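PDB 5ZF1: 5,10-methylenetetrahydrofolate dehydrogenase from Bombyx mori, which probably catalyses the NADP+-dependent oxidation of 5,10-methylenetetrahydrofolate to 5,10-methenyltetrahydrofolate in one-carbon metabolism. Local coordinates for residues Y49-N52 against K53-A57; M286-T289 against F290-A293. One frame throughout, in Å; residues are numbered along the deposited sequence.

Contact 1 of 2, residues Y49-N52 against K53-A57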
loop_
_atom_site.group_PDB
_atom_site.type_symbol
_atom_site.label_atom_id
_atom_site.label_comp_id
_atom_site.label_asym_id
_atom_site.label_seq_id
_atom_site.Cartn_x
_atom_site.Cartn_y
_atom_site.Cartn_z
ATOM N N TYR B 49 22.762 -16.775 4.352
ATOM C CA TYR B 49 22.178 -15.440 4.304
ATOM C C TYR B 49 22.438 -14.673 5.596
ATOM O O TYR B 49 22.731 -13.473 5.564
ATOM C CB TYR B 49 20.678 -15.540 4.020
ATOM C CG TYR B 49 20.355 -15.989 2.606
ATOM C CD1 TYR B 49 21.344 -16.039 1.628
ATOM C CD2 TYR B 49 19.066 -16.376 2.252
ATOM C CE1 TYR B 49 21.060 -16.449 0.337
ATOM C CE2 TYR B 49 18.772 -16.790 0.961
ATOM C CZ TYR B 49 19.774 -16.824 0.008
ATOM O OH TYR B 49 19.494 -17.234 -1.277
ATOM N N VAL B 50 22.345 -15.348 6.743
ATOM C CA VAL B 50 22.580 -14.663 8.010
ATOM C C VAL B 50 24.060 -14.331 8.185
ATOM O O VAL B 50 24.410 -13.261 8.704
ATOM C CB VAL B 50 22.023 -15.499 9.177
ATOM C CG1 VAL B 50 22.748 -15.180 10.480
ATOM C CG2 VAL B 50 20.548 -15.228 9.325
ATOM N N ARG B 51 24.954 -15.215 7.727
ATOM C CA ARG B 51 26.376 -14.908 7.816
ATOM C C ARG B 51 26.719 -13.674 6.983
ATOM O O ARG B 51 27.539 -12.847 7.394
ATOM C CB ARG B 51 27.202 -16.108 7.369
ATOM C CG ARG B 51 28.699 -15.823 7.309
ATOM C CD ARG B 51 29.513 -17.038 6.870
ATOM N NE ARG B 51 28.708 -18.255 6.829
ATOM C CZ ARG B 51 28.380 -18.891 5.710
ATOM N NH1 ARG B 51 28.792 -18.424 4.538
ATOM N NH2 ARG B 51 27.645 -19.991 5.762
ATOM N N ASN B 52 26.078 -13.512 5.819
ATOM C CA ASN B 52 26.305 -12.320 5.001
ATOM C C ASN B 52 25.866 -11.055 5.727
ATOM O O ASN B 52 26.550 -10.025 5.654
ATOM C CB ASN B 52 25.565 -12.444 3.667
ATOM C CG ASN B 52 26.031 -13.627 2.849
ATOM O OD1 ASN B 52 27.025 -14.272 3.172
ATOM N ND2 ASN B 52 25.306 -13.918 1.776
ATOM N N LYS B 53 24.719 -11.102 6.413
ATOM C CA LYS B 53 24.274 -9.940 7.179
ATOM C C LYS B 53 25.256 -9.623 8.299
ATOM O O LYS B 53 25.574 -8.453 8.542
ATOM C CB LYS B 53 22.866 -10.173 7.732
ATOM C CG LYS B 53 21.817 -10.473 6.648
ATOM C CD LYS B 53 20.486 -10.969 7.231
ATOM C CE LYS B 53 19.562 -11.478 6.128
ATOM N NZ LYS B 53 18.138 -11.641 6.572
ATOM N N VAL B 54 25.777 -10.661 8.963
ATOM C CA VAL B 54 26.737 -10.461 10.048
ATOM C C VAL B 54 28.055 -9.905 9.515
ATOM O O VAL B 54 28.663 -9.016 10.126
ATOM C CB VAL B 54 26.955 -11.777 10.818
ATOM C CG1 VAL B 54 28.072 -11.615 11.846
ATOM C CG2 VAL B 54 25.673 -12.214 11.495
ATOM N N GLU B 55 28.529 -10.422 8.382
ATOM C CA GLU B 55 29.762 -9.891 7.806
ATOM C C GLU B 55 29.612 -8.429 7.401
ATOM O O GLU B 55 30.539 -7.630 7.574
ATOM C CB GLU B 55 30.201 -10.735 6.610
ATOM C CG GLU B 55 30.720 -12.116 6.985
ATOM C CD GLU B 55 30.899 -13.017 5.777
ATOM O OE1 GLU B 55 30.934 -12.493 4.642
ATOM O OE2 GLU B 55 31.017 -14.248 5.958
ATOM N N ALA B 56 28.457 -8.049 6.857
ATOM C CA ALA B 56 28.291 -6.641 6.520
ATOM C C ALA B 56 28.165 -5.781 7.772
ATOM O O ALA B 56 28.633 -4.635 7.785
ATOM C CB ALA B 56 27.080 -6.444 5.606
ATOM N N ALA B 57 27.543 -6.308 8.830
ATOM C CA ALA B 57 27.475 -5.562 10.082
ATOM C C ALA B 57 28.875 -5.271 10.607
ATOM O O ALA B 57 29.195 -4.134 10.966
ATOM C CB ALA B 57 26.661 -6.334 11.117
#
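The side chains of R51 and E55 run side by side. Their guanidinium and carboxylate planes are turned 39° apart, and the two groups neither stack nor form a salt bridge. OE2 of E55 lies against the methylenes of R51, 3.1 Å from its CG. Both chains point the same way. The R51 chain then bends sharply at chi3 (-10°), which swings the charged group away from the E55 carboxylate and leaves R51 NE 4.7 Å from E55 OE2. Any attraction between the two charges is therefore probably modest, and both residues are on the exposed side of the helix.

The backbone joins them one turn apart: E55 N donates to R51 O at 2.8 Å. K53 N bonds to Y49 O in the same way, at 3.2 Å. All of this belongs to helix 44-60, which links strands 34-40 and 63-69 in a beta-alpha-beta unit of the catalytic domain. Y49 and K53 make up a Y-X-X-X-K arrangement, as in relatives of this dehydrogenase family, where it lines the folate pocket.

K53 runs alongside the Y49 carbonyl. Its CG stands beside its own backbone N (chi1 -58°), which brings K53 CG to 3.3 Å from Y49 O. From there the chain is extended, and NZ reaches Q97, where it hydrogen-bonds to OE1. The Y49 side chain touches Q97 too. Were K53 cut back to an alanine, Q97 OE1 would probably lose its amine partner and the flank of the Y49 carbonyl its covering chain.

V50 and V54 meet through methyl groups, V50 CG1 to V54 CG2 at 4.3 Å. V54 CG2 also sits 3.2 Å from V50 O. Both valines rest on T66 of strand 63-69.

Contact 2 of 2, residues M286-T289 against F290-A293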
loop_
_atom_site.group_PDB
_atom_site.type_symbol
_atom_site.label_atom_id
_atom_site.label_comp_id
_atom_site.label_asym_id
_atom_site.label_seq_id
_atom_site.Cartn_x
_atom_site.Cartn_y
_atom_site.Cartn_z
ATOM N N MET B 286 21.492 -2.934 6.693
ATOM C CA MET B 286 22.386 -2.179 7.570
ATOM C C MET B 286 21.945 -0.728 7.676
ATOM O O MET B 286 21.956 -0.140 8.771
ATOM C CB MET B 286 23.823 -2.282 7.047
ATOM C CG MET B 286 24.364 -3.703 7.061
ATOM S SD MET B 286 24.213 -4.525 8.661
ATOM C CE MET B 286 23.269 -5.985 8.217
ATOM N N HIS B 287 21.545 -0.134 6.547
ATOM C CA HIS B 287 20.946 1.192 6.573
ATOM C C HIS B 287 19.767 1.245 7.537
ATOM O O HIS B 287 19.624 2.194 8.322
ATOM C CB HIS B 287 20.505 1.591 5.161
ATOM C CG HIS B 287 19.625 2.800 5.126
ATOM N ND1 HIS B 287 18.250 2.723 5.193
ATOM C CD2 HIS B 287 19.927 4.119 5.091
ATOM C CE1 HIS B 287 17.743 3.943 5.156
ATOM N NE2 HIS B 287 18.738 4.807 5.098
ATOM N N ASN B 288 18.882 0.245 7.460
ATOM C CA ASN B 288 17.696 0.238 8.306
ATOM C C ASN B 288 18.052 0.092 9.779
ATOM O O ASN B 288 17.387 0.684 10.635
ATOM C CB ASN B 288 16.758 -0.900 7.896
ATOM C CG ASN B 288 16.009 -0.611 6.619
ATOM O OD1 ASN B 288 16.149 0.462 6.041
ATOM N ND2 ASN B 288 15.162 -1.559 6.196
ATOM N N THR B 289 19.101 -0.674 10.094
ATOM C CA THR B 289 19.506 -0.829 11.490
ATOM C C THR B 289 20.046 0.485 12.048
ATOM O O THR B 289 19.699 0.883 13.168
ATOM C CB THR B 289 20.551 -1.952 11.605
ATOM O OG1 THR B 289 20.004 -3.177 11.102
ATOM C CG2 THR B 289 20.965 -2.176 13.062
ATOM N N PHE B 290 20.865 1.175 11.256
ATOM C CA PHE B 290 21.361 2.500 11.609
ATOM C C PHE B 290 20.215 3.499 11.733
ATOM O O PHE B 290 20.175 4.292 12.682
ATOM C CB PHE B 290 22.381 2.946 10.563
ATOM C CG PHE B 290 23.013 4.288 10.845
ATOM C CD1 PHE B 290 23.223 4.720 12.151
ATOM C CD2 PHE B 290 23.402 5.113 9.795
ATOM C CE1 PHE B 290 23.794 5.947 12.393
ATOM C CE2 PHE B 290 23.980 6.337 10.041
ATOM C CZ PHE B 290 24.181 6.754 11.338
ATOM N N GLN B 291 19.269 3.475 10.784
ATOM C CA GLN B 291 18.102 4.351 10.882
ATOM C C GLN B 291 17.324 4.100 12.167
ATOM O O GLN B 291 16.902 5.048 12.838
ATOM C CB GLN B 291 17.196 4.147 9.664
ATOM C CG GLN B 291 15.958 5.028 9.616
ATOM C CD GLN B 291 14.894 4.445 8.686
ATOM O OE1 GLN B 291 15.221 3.830 7.677
ATOM N NE2 GLN B 291 13.627 4.665 9.007
ATOM N N ALA B 292 17.100 2.832 12.515
ATOM C CA ALA B 292 16.349 2.526 13.728
ATOM C C ALA B 292 17.096 2.998 14.971
ATOM O O ALA B 292 16.499 3.596 15.875
ATOM C CB ALA B 292 16.058 1.031 13.813
ATOM N N ALA B 293 18.404 2.743 15.031
ATOM C CA ALA B 293 19.177 3.164 16.197
ATOM C C ALA B 293 19.116 4.671 16.383
ATOM O O ALA B 293 19.045 5.159 17.517
ATOM C CB ALA B 293 20.632 2.696 16.072
HETATM O O HOH W 1 14.046 2.282 5.737
#
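F290 N donates to M286 O at 3.0 Å, and at 172° this is the straightest of the four backbone bonds between the segments. Three more i to i+4 bonds follow: Q291 N to H287 O, A292 N to N288 O and A293 N to T289 O. Residues 286-293 are thus one unbroken piece of helix 277-298.

The side chains add a polar network on one side. ND1 of H287 donates to OD1 of N288 at 3.2 Å, close to the plane of the imidazole. A water gives a second hydrogen bond to N288 OD1, at 2.8 Å, and another to Q291 OE1, at 2.7 Å. It thereby bridges two carbonyl oxygens that do not bond each other. The amides of N288 and Q291 lie side by side with their planes almost perpendicular, 87° apart. Q291 OE1 also approaches CE1 of H287 obliquely, at 3.6 Å.

The amide nitrogens face other partners. N288 ND2 is held by the carbonyls of V138 and I119, and Q291 NE2 by that of T136. These bonds fix which way each amide is flipped. T289 OG1 hydrogen-bonds back to L285 O, one turn earlier.

F290 is apolar and buried. With CG anti to the backbone nitrogen (chi1 -178°), its ring is carried away from residues 286-289 to helix 7-26, where it meets W25 edge-to-face. M286 packs on helix 44-60, and H287 and N288 on L143 of helix 140-151. A long C-terminal helix returning from the NAD(P)-binding domain to pack against the catalytic domain is characteristic of the two-domain methylenetetrahydrofolate dehydrogenase/cyclohydrolase fold.

Overall arrangement
Each contact lies within one helix, contact 1 in 44-60 and contact 2 in 277-298, and their centres are 14 Å apart. Contact 1 is partly buried, with charged side chains on its outer side. Contact 2 is buried, and its polar groups are tied to loop carbonyls and to a bridging water. One belongs to the catalytic part of the chain and the other to the NAD(P)-binding part, yet they touch. The M286 side chain is the link: its CE lies 3.4 Å from K53 O and its SD 3.7 Å from A57 CA. The small side chains of A56 and A57 probably allow this close approach. Contact 1 also rests on strand 63-69, while contact 2 also meets helices 7-26 and 140-151.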